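Local coordinates for protein alanine dehydrogenase/pyridine nucleotide transhydrogenase (Mycobacterium smegmatis str. MC2 155, PDB 3P2Y) that probably takes part in hydride transfer between NADH and NADP coupled to proton pumping across the membrane, as subunit alpha 1 of a nicotinamide nucleotide transhydrogenase, at residues 143-148 / 347-352; 132-137 / 341-346; 51-56 / 353-358. All blocks are in the same frame, centred on the assembly; numbering follows the deposited sequence.

Interaction 1. Residues 143-148 / 347-352. With CA (calcium ion), chain D.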
ATOM      1  N   ALA A 143      10.127   1.570 -32.067  1.00 17.00           N
ATOM      2  CA  ALA A 143      10.677   1.999 -30.757  1.00 16.46           C
ATOM      3  C   ALA A 143       9.801   1.525 -29.592  1.00 17.05           C
ATOM      4  O   ALA A 143      10.026   1.901 -28.429  1.00 15.50           O
ATOM      5  CB  ALA A 143      10.833   3.511 -30.722  1.00 16.97           C
ATOM      6  N   GLN A 144       8.819   0.668 -29.880  1.00 16.95           N
ATOM      7  CA  GLN A 144       7.912   0.196 -28.807  1.00 19.09           C
ATOM      8  C   GLN A 144       8.631  -0.418 -27.610  1.00 18.39           C
ATOM      9  O   GLN A 144       8.254  -0.174 -26.455  1.00 19.70           O
ATOM     10  CB  GLN A 144       6.930  -0.837 -29.352  1.00 20.06           C
ATOM     11  CG  GLN A 144       5.818  -0.245 -30.128  1.00 27.09           C
ATOM     12  CD  GLN A 144       4.734  -1.268 -30.366  1.00 33.36           C
ATOM     13  OE1 GLN A 144       4.950  -2.282 -31.052  1.00 38.33           O
ATOM     14  NE2 GLN A 144       3.573  -1.038 -29.766  1.00 36.43           N
ATOM     15  N   THR A 145       9.680  -1.185 -27.878  1.00 16.62           N
ATOM     16  CA  THR A 145      10.423  -1.850 -26.803  1.00 15.41           C
ATOM     17  C   THR A 145      11.371  -0.912 -26.033  1.00 13.58           C
ATOM     18  O   THR A 145      11.962  -1.324 -25.023  1.00 11.90           O
ATOM     19  CB  THR A 145      11.275  -3.030 -27.350  1.00 15.85           C
ATOM     20  OG1 THR A 145      12.211  -2.530 -28.292  1.00 17.33           O
ATOM     21  CG2 THR A 145      10.397  -4.087 -28.022  1.00 18.41           C
ATOM     22  N   MET A 146      11.500   0.333 -26.503  1.00 11.80           N
ATOM     23  CA  MET A 146      12.470   1.319 -25.971  1.00 11.97           C
ATOM     24  C   MET A 146      11.798   2.415 -25.168  1.00 11.79           C
ATOM     25  O   MET A 146      12.460   3.375 -24.766  1.00 12.59           O
ATOM     26  CB  MET A 146      13.261   1.992 -27.127  1.00 12.21           C
ATOM     27  CG  MET A 146      14.048   1.022 -27.948  1.00 12.26           C
ATOM     28  SD  MET A 146      14.524   1.789 -29.537  1.00 15.08           S
ATOM     29  CE  MET A 146      14.805   0.280 -30.478  1.00 16.29           C
ATOM     30  N   ASP A 147      10.491   2.278 -24.921  1.00 11.63           N
ATOM     31  CA  ASP A 147       9.726   3.384 -24.358  1.00 12.19           C
ATOM     32  C   ASP A 147       9.834   3.394 -22.830  1.00 10.87           C
ATOM     33  O   ASP A 147       8.980   2.832 -22.123  1.00 10.65           O
ATOM     34  CB  ASP A 147       8.257   3.268 -24.779  1.00 12.59           C
ATOM     35  CG  ASP A 147       7.431   4.486 -24.394  1.00 16.35           C
ATOM     36  OD1 ASP A 147       7.895   5.359 -23.623  1.00 13.84           O
ATOM     37  OD2 ASP A 147       6.267   4.557 -24.871  1.00 17.25           O
ATOM     38  N   ALA A 148      10.899   4.020 -22.340  1.00 11.56           N
ATOM     39  CA  ALA A 148      11.126   4.128 -20.888  1.00 10.42           C
ATOM     40  C   ALA A 148      10.099   4.986 -20.145  1.00 11.55           C
ATOM     41  O   ALA A 148       9.750   4.699 -18.988  1.00 11.20           O
ATOM     42  CB  ALA A 148      12.560   4.657 -20.628  1.00 10.84           C
ATOM     43  N   VAL A 347      16.579   0.512 -22.275  1.00  8.48           N
ATOM     44  CA  VAL A 347      17.926   1.037 -22.570  1.00  9.41           C
ATOM     45  C   VAL A 347      18.712   0.074 -23.485  1.00  9.67           C
ATOM     46  O   VAL A 347      19.386   0.502 -24.477  1.00  9.01           O
ATOM     47  CB  VAL A 347      18.681   1.330 -21.237  1.00 11.06           C
ATOM     48  CG1 VAL A 347      20.191   1.472 -21.504  1.00 15.05           C
ATOM     49  CG2 VAL A 347      18.093   2.642 -20.622  1.00 11.26           C
ATOM     50  N   THR A 348      18.616  -1.218 -23.207  1.00  9.03           N
ATOM     51  CA  THR A 348      19.386  -2.171 -24.034  1.00 11.08           C
ATOM     52  C   THR A 348      18.812  -2.334 -25.435  1.00 10.95           C
ATOM     53  O   THR A 348      19.554  -2.629 -26.384  1.00 11.55           O
ATOM     54  CB  THR A 348      19.620  -3.527 -23.352  1.00 12.07           C
ATOM     55  OG1 THR A 348      18.363  -4.110 -23.002  1.00 14.84           O
ATOM     56  CG2 THR A 348      20.444  -3.324 -22.083  1.00 11.96           C
ATOM     57  N   ALA A 349      17.501  -2.108 -25.583  1.00 10.85           N
ATOM     58  CA  ALA A 349      16.910  -2.159 -26.915  1.00 10.81           C
ATOM     59  C   ALA A 349      17.486  -1.004 -27.755  1.00 11.70           C
ATOM     60  O   ALA A 349      17.766  -1.186 -28.951  1.00 12.25           O
ATOM     61  CB  ALA A 349      15.345  -2.124 -26.837  1.00 10.49           C
ATOM     62  N   LEU A 350      17.639   0.177 -27.154  1.00 11.90           N
ATOM     63  CA  LEU A 350      18.244   1.304 -27.871  1.00 12.91           C
ATOM     64  C   LEU A 350      19.715   1.010 -28.125  1.00 13.37           C
ATOM     65  O   LEU A 350      20.228   1.250 -29.221  1.00 14.98           O
ATOM     66  CB  LEU A 350      18.128   2.609 -27.078  1.00 13.35           C
ATOM     67  CG  LEU A 350      18.893   3.811 -27.670  1.00 14.06           C
ATOM     68  CD1 LEU A 350      18.295   4.164 -29.045  1.00 16.56           C
ATOM     69  CD2 LEU A 350      18.863   5.028 -26.737  1.00 13.96           C
ATOM     70  N   LEU A 351      20.398   0.503 -27.107  1.00 13.34           N
ATOM     71  CA  LEU A 351      21.822   0.229 -27.230  1.00 13.89           C
ATOM     72  C   LEU A 351      22.084  -0.734 -28.402  1.00 14.98           C
ATOM     73  O   LEU A 351      23.067  -0.559 -29.158  1.00 15.56           O
ATOM     74  CB  LEU A 351      22.351  -0.358 -25.915  1.00 12.77           C
ATOM     75  CG  LEU A 351      23.809  -0.854 -25.929  1.00 15.26           C
ATOM     76  CD1 LEU A 351      24.774   0.307 -26.265  1.00 16.58           C
ATOM     77  CD2 LEU A 351      24.160  -1.526 -24.570  1.00 17.91           C
ATOM     78  N   ASP A 352      21.201  -1.717 -28.581  1.00 15.85           N
ATOM     79  CA  ASP A 352      21.360  -2.699 -29.662  1.00 18.85           C
ATOM     80  C   ASP A 352      21.344  -2.028 -31.036  1.00 19.79           C
ATOM     81  O   ASP A 352      21.974  -2.546 -31.979  1.00 19.34           O
ATOM     82  CB  ASP A 352      20.283  -3.806 -29.618  1.00 19.72           C
ATOM     83  CG  ASP A 352      20.502  -4.819 -28.483  1.00 24.07           C
ATOM     84  OD1 ASP A 352      21.591  -4.859 -27.863  1.00 29.06           O
ATOM     85  OD2 ASP A 352      19.558  -5.582 -28.206  1.00 26.92           O
TER
HETATM   86 CA    CA D 363      22.990  -3.823 -33.629  0.50 25.79          CA
HETATM   87  O   HOH W   1      23.683  -5.134 -31.904  1.00 40.60           O
HETATM   88  O   HOH W   2      22.360  -2.121 -35.181  1.00 44.22           O
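With CG beside its own backbone N (chi1 -60°) and the chain extended from there, M146 runs from the loop 143-148 along the helical segment 347-352, while T145 holds OG1 between its N and carbonyl carbon (chi1 61°) and so turns the hydroxyl toward the same helix. Both converge on A349. The methyl CB of A349 lies 3.5 Å from T145 OG1 and 3.6 Å from M146 CG, in a contact that is van der Waals packing, with no hydrogen bond crossing between the segments. Alanine suits this place because its single methyl lets loop and helix draw close: the CA atoms of M146 and A349 are only 5.7 Å apart. Further along the methionine, SD lies 4.4 Å from CB of L350, and CE rests 3.6 Å from the carbonyl O of A349. An unbranched, flexible thioether can follow the helix surface in this way, and I137, I368 and L353 also pack on its buried chain. T145, at the exposed margin, can afford a hydroxyl. The loop has internal bonds of its own: M146 N donates to A143 O, and D147, centre of an inverse gamma turn, occupies the N-cap position of helix 148-167, its OD1 accepting from S150 N. Short aspartate is well suited to that capping. At the far end of the helical segment, D352 uses its backbone O, 2.3 Å from the calcium ion, as a metal ligand; L355 O and two waters are also bound to the ion. The arrangement is thus that of a loop ending in a side-chain-capped helix start, laid against a helix whose C-terminal turn supplies main-chain oxygen to a calcium site.

Interaction 2. Residues 132-137 / 341-346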
ATOM      1  N   PHE A 132      22.034  10.210 -25.511  1.00 10.90           N
ATOM      2  CA  PHE A 132      20.700   9.871 -26.004  1.00 11.27           C
ATOM      3  C   PHE A 132      19.750   9.966 -24.839  1.00 11.67           C
ATOM      4  O   PHE A 132      19.969   9.308 -23.839  1.00 11.18           O
ATOM      5  CB  PHE A 132      20.676   8.461 -26.596  1.00 11.01           C
ATOM      6  CG  PHE A 132      21.598   8.301 -27.792  1.00 11.54           C
ATOM      7  CD1 PHE A 132      21.117   8.546 -29.075  1.00 12.39           C
ATOM      8  CD2 PHE A 132      22.944   7.971 -27.619  1.00 11.89           C
ATOM      9  CE1 PHE A 132      21.964   8.420 -30.196  1.00 10.71           C
ATOM     10  CE2 PHE A 132      23.814   7.868 -28.727  1.00 13.44           C
ATOM     11  CZ  PHE A 132      23.304   8.083 -30.016  1.00 11.87           C
ATOM     12  N   ALA A 133      18.727  10.808 -24.968  1.00 11.80           N
ATOM     13  CA  ALA A 133      17.703  11.007 -23.912  1.00 11.06           C
ATOM     14  C   ALA A 133      16.563  10.002 -24.101  1.00 11.62           C
ATOM     15  O   ALA A 133      15.898   9.967 -25.164  1.00 11.70           O
ATOM     16  CB  ALA A 133      17.136  12.435 -23.982  1.00 10.79           C
ATOM     17  N   MET A 134      16.305   9.201 -23.077  1.00 11.04           N
ATOM     18  CA  MET A 134      15.240   8.213 -23.192  1.00 11.66           C
ATOM     19  C   MET A 134      13.871   8.896 -23.350  1.00 12.25           C
ATOM     20  O   MET A 134      12.976   8.336 -23.979  1.00 14.21           O
ATOM     21  CB  MET A 134      15.268   7.250 -21.999  1.00 11.23           C
ATOM     22  CG  MET A 134      16.540   6.343 -21.948  1.00 11.56           C
ATOM     23  SD  MET A 134      16.751   5.307 -23.439  1.00 12.38           S
ATOM     24  CE  MET A 134      15.356   4.158 -23.234  1.00 10.35           C
ATOM     25  N   GLU A 135      13.722  10.112 -22.828  1.00 11.95           N
ATOM     26  CA  GLU A 135      12.464  10.853 -23.001  1.00 13.67           C
ATOM     27  C   GLU A 135      12.203  11.199 -24.466  1.00 14.13           C
ATOM     28  O   GLU A 135      11.051  11.488 -24.838  1.00 15.43           O
ATOM     29  CB  GLU A 135      12.474  12.178 -22.200  1.00 14.29           C
ATOM     30  CG  GLU A 135      12.734  12.055 -20.698  1.00 14.57           C
ATOM     31  CD  GLU A 135      14.207  12.299 -20.328  1.00 13.71           C
ATOM     32  OE1 GLU A 135      15.111  11.913 -21.107  1.00 12.60           O
ATOM     33  OE2 GLU A 135      14.461  12.827 -19.226  1.00 14.04           O
ATOM     34  N   SER A 136      13.259  11.209 -25.282  1.00 14.60           N
ATOM     35  CA  SER A 136      13.192  11.652 -26.681  1.00 14.72           C
ATOM     36  C   SER A 136      13.100  10.497 -27.679  1.00 14.92           C
ATOM     37  O   SER A 136      13.124  10.736 -28.899  1.00 14.19           O
ATOM     38  CB  SER A 136      14.374  12.572 -27.029  1.00 15.11           C
ATOM     39  OG  SER A 136      14.296  13.779 -26.249  1.00 16.80           O
ATOM     40  N   ILE A 137      12.964   9.264 -27.173  1.00 14.23           N
ATOM     41  CA  ILE A 137      12.685   8.105 -28.024  1.00 14.67           C
ATOM     42  C   ILE A 137      11.346   8.390 -28.721  1.00 14.31           C
ATOM     43  O   ILE A 137      10.353   8.683 -28.067  1.00 14.34           O
ATOM     44  CB  ILE A 137      12.581   6.782 -27.191  1.00 15.23           C
ATOM     45  CG1 ILE A 137      13.928   6.444 -26.518  1.00 16.15           C
ATOM     46  CG2 ILE A 137      12.112   5.592 -28.080  1.00 16.00           C
ATOM     47  CD1 ILE A 137      14.997   6.000 -27.480  1.00 18.94           C
ATOM     48  N   GLU A 341      14.227  -3.366 -14.091  1.00  8.57           N
ATOM     49  CA  GLU A 341      14.315  -4.423 -15.121  1.00  8.81           C
ATOM     50  C   GLU A 341      13.680  -3.970 -16.420  1.00  9.07           C
ATOM     51  O   GLU A 341      14.268  -4.161 -17.482  1.00  8.85           O
ATOM     52  CB  GLU A 341      13.666  -5.712 -14.628  1.00 10.57           C
ATOM     53  CG  GLU A 341      13.729  -6.861 -15.640  1.00  9.95           C
ATOM     54  CD  GLU A 341      13.014  -8.109 -15.113  1.00 18.19           C
ATOM     55  OE1 GLU A 341      13.216  -8.445 -13.935  1.00 16.74           O
ATOM     56  OE2 GLU A 341      12.252  -8.750 -15.878  1.00 18.88           O
ATOM     57  N   LEU A 342      12.496  -3.375 -16.342  1.00  8.27           N
ATOM     58  CA  LEU A 342      11.826  -2.886 -17.545  1.00  9.33           C
ATOM     59  C   LEU A 342      12.653  -1.781 -18.220  1.00  8.77           C
ATOM     60  O   LEU A 342      12.825  -1.802 -19.443  1.00  8.33           O
ATOM     61  CB  LEU A 342      10.433  -2.377 -17.202  1.00  8.95           C
ATOM     62  CG  LEU A 342       9.506  -3.505 -16.711  1.00 11.78           C
ATOM     63  CD1 LEU A 342       8.201  -2.875 -16.255  1.00 14.08           C
ATOM     64  CD2 LEU A 342       9.254  -4.561 -17.779  1.00 12.95           C
ATOM     65  N   TYR A 343      13.144  -0.843 -17.397  1.00  8.25           N
ATOM     66  CA  TYR A 343      14.015   0.249 -17.848  1.00  8.64           C
ATOM     67  C   TYR A 343      15.274  -0.301 -18.514  1.00  8.59           C
ATOM     68  O   TYR A 343      15.719   0.192 -19.570  1.00  7.63           O
ATOM     69  CB  TYR A 343      14.408   1.171 -16.678  1.00  9.04           C
ATOM     70  CG  TYR A 343      15.243   2.350 -17.119  1.00  9.24           C
ATOM     71  CD1 TYR A 343      16.625   2.361 -16.912  1.00  7.23           C
ATOM     72  CD2 TYR A 343      14.642   3.467 -17.734  1.00  9.34           C
ATOM     73  CE1 TYR A 343      17.412   3.469 -17.341  1.00  6.95           C
ATOM     74  CE2 TYR A 343      15.411   4.549 -18.177  1.00  7.97           C
ATOM     75  CZ  TYR A 343      16.793   4.539 -17.958  1.00  8.00           C
ATOM     76  OH  TYR A 343      17.549   5.610 -18.323  1.00  7.98           O
ATOM     77  N   ALA A 344      15.876  -1.310 -17.890  1.00  8.32           N
ATOM     78  CA  ALA A 344      17.079  -1.940 -18.456  1.00  8.73           C
ATOM     79  C   ALA A 344      16.825  -2.524 -19.836  1.00  8.43           C
ATOM     80  O   ALA A 344      17.663  -2.405 -20.732  1.00  9.24           O
ATOM     81  CB  ALA A 344      17.576  -3.068 -17.470  1.00  7.51           C
ATOM     82  N   LYS A 345      15.666  -3.157 -20.014  1.00  8.89           N
ATOM     83  CA  LYS A 345      15.283  -3.674 -21.341  1.00  9.02           C
ATOM     84  C   LYS A 345      15.058  -2.524 -22.345  1.00  9.30           C
ATOM     85  O   LYS A 345      15.455  -2.641 -23.526  1.00  9.30           O
ATOM     86  CB  LYS A 345      14.069  -4.605 -21.203  1.00 10.28           C
ATOM     87  CG  LYS A 345      14.451  -5.914 -20.516  1.00 12.82           C
ATOM     88  CD  LYS A 345      13.249  -6.866 -20.302  1.00 17.12           C
ATOM     89  CE  LYS A 345      13.742  -8.180 -19.681  1.00 23.22           C
ATOM     90  NZ  LYS A 345      12.656  -9.234 -19.678  1.00 25.98           N
ATOM     91  N   ASN A 346      14.484  -1.401 -21.884  1.00  8.52           N
ATOM     92  CA  ASN A 346      14.325  -0.222 -22.769  1.00  8.86           C
ATOM     93  C   ASN A 346      15.688   0.295 -23.246  1.00  8.97           C
ATOM     94  O   ASN A 346      15.923   0.535 -24.446  1.00  8.78           O
ATOM     95  CB  ASN A 346      13.610   0.946 -22.054  1.00  8.66           C
ATOM     96  CG  ASN A 346      12.168   0.614 -21.601  1.00  8.71           C
ATOM     97  OD1 ASN A 346      11.774   1.015 -20.519  1.00 10.42           O
ATOM     98  ND2 ASN A 346      11.404  -0.074 -22.422  1.00  9.68           N
TER
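M134 stands where strand 130-133, outermost in this chain's six-stranded parallel sheet, passes into a short 3-10 turn, and from there it meets Y343 and N346 on helix 336-354. Its chain is bent at chi2 (-59°) and chi3 (-69°), which spends two different atoms on two different neighbours. CG lies 3.8 Å from OH of Y343 and 4.3 Å from CE2 of the same tyrosine, approaching the ring obliquely. The terminal CE comes 3.8 Å from CB of N346 and 3.9 Å from its carbonyl O. A flexible, apolar methionine can bridge two residues nearly one helical turn apart, and all three are buried. Tyrosine and asparagine fit such an interior because their polar ends are bonded elsewhere: Y343 OH to K90 O, N346 OD1 to S151 OG, and N346 ND2 to the loop carbonyl T145 O. Bonds to both OD1 and ND2 fix the rotation of the amide, while CB, nearer the backbone, meets the methionine. The Y343 ring further meets that of F111, their planes about 35° apart, and A179 of the second subunit packs on N346. The arrangement is that of an alpha/beta domain, with a helix from late in the chain packing against a face of a parallel sheet built from its earlier part.

Interaction 3. Residues 51-56 / 353-358. With CA (calcium ion), chain D.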
ATOM      1  N   ARG A  51      26.734 -12.061 -24.786  1.00 24.31           N
ATOM      2  CA  ARG A  51      27.049 -11.580 -26.133  1.00 25.53           C
ATOM      3  C   ARG A  51      28.499 -11.131 -26.311  1.00 25.68           C
ATOM      4  O   ARG A  51      28.905 -10.789 -27.424  1.00 27.39           O
ATOM      5  CB  ARG A  51      26.115 -10.442 -26.523  1.00 25.36           C
ATOM      6  CG  ARG A  51      24.685 -10.886 -26.738  1.00 27.58           C
ATOM      7  CD  ARG A  51      23.754  -9.709 -26.616  1.00 27.95           C
ATOM      8  NE  ARG A  51      24.151  -8.615 -27.509  1.00 29.73           N
ATOM      9  CZ  ARG A  51      23.519  -7.446 -27.574  1.00 31.45           C
ATOM     10  NH1 ARG A  51      22.475  -7.219 -26.789  1.00 29.39           N
ATOM     11  NH2 ARG A  51      23.920  -6.506 -28.434  1.00 32.99           N
ATOM     12  N   GLY A  52      29.280 -11.126 -25.240  1.00 24.80           N
ATOM     13  CA  GLY A  52      30.699 -10.745 -25.329  1.00 25.04           C
ATOM     14  C   GLY A  52      31.047  -9.325 -24.905  1.00 23.89           C
ATOM     15  O   GLY A  52      32.226  -8.954 -24.884  1.00 24.81           O
ATOM     16  N   LEU A  53      30.036  -8.526 -24.558  1.00 21.99           N
ATOM     17  CA  LEU A  53      30.283  -7.162 -24.053  1.00 19.95           C
ATOM     18  C   LEU A  53      30.844  -7.215 -22.649  1.00 18.88           C
ATOM     19  O   LEU A  53      30.480  -8.108 -21.869  1.00 18.98           O
ATOM     20  CB  LEU A  53      28.994  -6.349 -24.057  1.00 19.35           C
ATOM     21  CG  LEU A  53      28.344  -6.169 -25.424  1.00 19.69           C
ATOM     22  CD1 LEU A  53      26.846  -5.904 -25.310  1.00 21.19           C
ATOM     23  CD2 LEU A  53      29.064  -5.027 -26.164  1.00 19.73           C
ATOM     24  N   GLU A  54      31.708  -6.260 -22.310  1.00 18.42           N
ATOM     25  CA  GLU A  54      32.197  -6.144 -20.924  1.00 17.05           C
ATOM     26  C   GLU A  54      31.286  -5.166 -20.186  1.00 16.24           C
ATOM     27  O   GLU A  54      30.855  -4.158 -20.758  1.00 15.44           O
ATOM     28  CB  GLU A  54      33.640  -5.646 -20.890  1.00 18.32           C
ATOM     29  N   VAL A  55      30.943  -5.491 -18.941  1.00 14.71           N
ATOM     30  CA  VAL A  55      30.059  -4.613 -18.166  1.00 13.80           C
ATOM     31  C   VAL A  55      30.806  -4.346 -16.866  1.00 12.88           C
ATOM     32  O   VAL A  55      31.305  -5.297 -16.228  1.00 13.13           O
ATOM     33  CB  VAL A  55      28.696  -5.268 -17.873  1.00 13.28           C
ATOM     34  CG1 VAL A  55      27.769  -4.283 -17.133  1.00 12.92           C
ATOM     35  CG2 VAL A  55      28.015  -5.702 -19.198  1.00 16.76           C
ATOM     36  N   VAL A  56      30.896  -3.068 -16.514  1.00 12.62           N
ATOM     37  CA  VAL A  56      31.425  -2.640 -15.214  1.00 12.28           C
ATOM     38  C   VAL A  56      30.301  -1.969 -14.437  1.00 11.27           C
ATOM     39  O   VAL A  56      29.656  -1.039 -14.939  1.00 11.14           O
ATOM     40  CB  VAL A  56      32.681  -1.743 -15.332  1.00 12.15           C
ATOM     41  CG1 VAL A  56      32.426  -0.519 -16.223  1.00 14.80           C
ATOM     42  CG2 VAL A  56      33.167  -1.321 -13.933  1.00 13.82           C
ATOM     43  N   LEU A 353      20.630  -0.903 -31.167  1.00 19.96           N
ATOM     44  CA  LEU A 353      20.679  -0.122 -32.411  1.00 21.81           C
ATOM     45  C   LEU A 353      22.047   0.463 -32.630  1.00 22.60           C
ATOM     46  O   LEU A 353      22.519   0.544 -33.781  1.00 23.87           O
ATOM     47  CB  LEU A 353      19.683   1.044 -32.411  1.00 22.00           C
ATOM     48  CG  LEU A 353      18.191   0.762 -32.445  1.00 23.83           C
ATOM     49  CD1 LEU A 353      17.450   2.073 -32.708  1.00 23.52           C
ATOM     50  CD2 LEU A 353      17.838  -0.272 -33.523  1.00 26.89           C
ATOM     51  N   LEU A 354      22.673   0.898 -31.537  1.00 21.76           N
ATOM     52  CA  LEU A 354      23.938   1.618 -31.599  1.00 22.31           C
ATOM     53  C   LEU A 354      25.134   0.704 -31.767  1.00 23.79           C
ATOM     54  O   LEU A 354      26.205   1.164 -32.175  1.00 25.13           O
ATOM     55  CB  LEU A 354      24.140   2.458 -30.353  1.00 21.45           C
ATOM     56  CG  LEU A 354      22.967   3.338 -29.927  1.00 19.47           C
ATOM     57  CD1 LEU A 354      23.352   4.022 -28.655  1.00 19.05           C
ATOM     58  CD2 LEU A 354      22.568   4.375 -30.998  1.00 19.67           C
ATOM     59  N   LEU A 355      24.975  -0.571 -31.433  1.00 23.75           N
ATOM     60  CA  LEU A 355      26.102  -1.504 -31.513  1.00 25.64           C
ATOM     61  C   LEU A 355      26.138  -2.208 -32.862  1.00 26.41           C
ATOM     62  O   LEU A 355      25.109  -2.579 -33.400  1.00 26.55           O
ATOM     63  CB  LEU A 355      26.031  -2.553 -30.391  1.00 25.29           C
ATOM     64  CG  LEU A 355      26.124  -2.066 -28.948  1.00 26.01           C
ATOM     65  CD1 LEU A 355      25.819  -3.226 -27.996  1.00 25.45           C
ATOM     66  CD2 LEU A 355      27.479  -1.430 -28.636  1.00 27.81           C
ATOM     67  N   THR A 356      27.342  -2.365 -33.396  1.00 28.50           N
ATOM     68  CA  THR A 356      27.589  -3.218 -34.551  1.00 30.27           C
ATOM     69  C   THR A 356      28.691  -4.189 -34.118  1.00 31.08           C
ATOM     70  O   THR A 356      29.163  -4.133 -32.975  1.00 31.02           O
ATOM     71  CB  THR A 356      28.027  -2.380 -35.792  1.00 30.59           C
ATOM     72  OG1 THR A 356      29.265  -1.724 -35.518  1.00 30.32           O
ATOM     73  CG2 THR A 356      26.976  -1.317 -36.156  1.00 31.37           C
ATOM     74  N   ASP A 357      29.114  -5.090 -35.006  1.00 33.34           N
ATOM     75  CA  ASP A 357      30.249  -5.957 -34.690  1.00 34.86           C
ATOM     76  C   ASP A 357      31.497  -5.105 -34.411  1.00 35.64           C
ATOM     77  O   ASP A 357      32.364  -5.517 -33.633  1.00 36.68           O
ATOM     78  CB  ASP A 357      30.508  -6.976 -35.811  1.00 35.41           C
ATOM     79  N   ASP A 358      31.549  -3.907 -35.008  1.00 35.65           N
ATOM     80  CA  ASP A 358      32.689  -2.966 -34.878  1.00 35.06           C
ATOM     81  C   ASP A 358      32.740  -2.177 -33.561  1.00 34.45           C
ATOM     82  O   ASP A 358      33.675  -1.388 -33.335  1.00 35.38           O
ATOM     83  CB  ASP A 358      32.693  -1.982 -36.057  1.00 35.34           C
ATOM     84  CG  ASP A 358      32.926  -2.675 -37.398  1.00 35.98           C
ATOM     85  OD1 ASP A 358      33.678  -3.678 -37.424  1.00 36.40           O
ATOM     86  OD2 ASP A 358      32.344  -2.224 -38.411  1.00 34.84           O
TER
HETATM   87 CA    CA D 363      22.990  -3.823 -33.629  0.50 25.79          CA
HETATM   88  O   HOH W   2      22.360  -2.121 -35.181  1.00 44.22           O
HETATM   89  O   HOH W   1      23.683  -5.134 -31.904  1.00 40.60           O
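The guanidinium of R51 has CD1 of L53 over one face, 4.2 Å above the plane and displaced toward the rim, while CD1 of L355 approaches its NH2 obliquely at 3.8 Å. The bend at chi3 (54°) sets the head of this long side chain beside the leucine methyls, with its nitrogens toward D352: NH1 forms a salt bridge with OD1. Arginine fits here because its flat head can border methyls while its N-H groups serve a carboxylate in the last turn of the helix. The two leucines meet tip to tip, CD1 of L53 lying 3.9 Å from CD1 of L355. Both hold CG beside their own backbone N, and such long, branched side chains can meet although the CA atoms of L53 and L355 are 10.3 Å apart. G52 lies in a Schellman motif that ends the helix before it; its positive phi (100°) is readily accessible to a residue without a side chain. L355 is in turn the first residue to leave helical geometry after helix 336-354, and its carbonyl O binds the calcium ion at 2.5 Å; D352 O and two waters bind the same ion. One of these, water 2, donates to L353 O at 3.0 Å. Main-chain oxygens at a helix C-terminus often lack helical partners, and the cation probably offsets the negative end of the helix dipole. After the helix, residues 355-356 pair antiparallel with strand 359-360. In the 51-56 segment, L53 packs on L48 of helix 42-50 and leads into strand 54-57, which lies between strands 24-27 and 78-79 of the parallel sheet, so the contact joins the start of an inner strand to the end of the covering helix.

In the fold
All three interactions use the long helix 336-354 and its immediate continuation, at successive places along it. Interaction 2, buried and closest to the chain's centre, is apolar packing around polar side chains satisfied by other elements. Interaction 1, about 6 Å away between centres, is partly buried and loop-to-helix, and M146 O touches M134 CE between them. Interaction 3 lies farther out, about 15 Å from interaction 1 between centres; its leucines are buried while R51 is exposed, and it shares the calcium ion and both waters with interaction 1. Outward from the chain's centre the chemistry thus shifts from thioether and ring packing toward charge and metal binding.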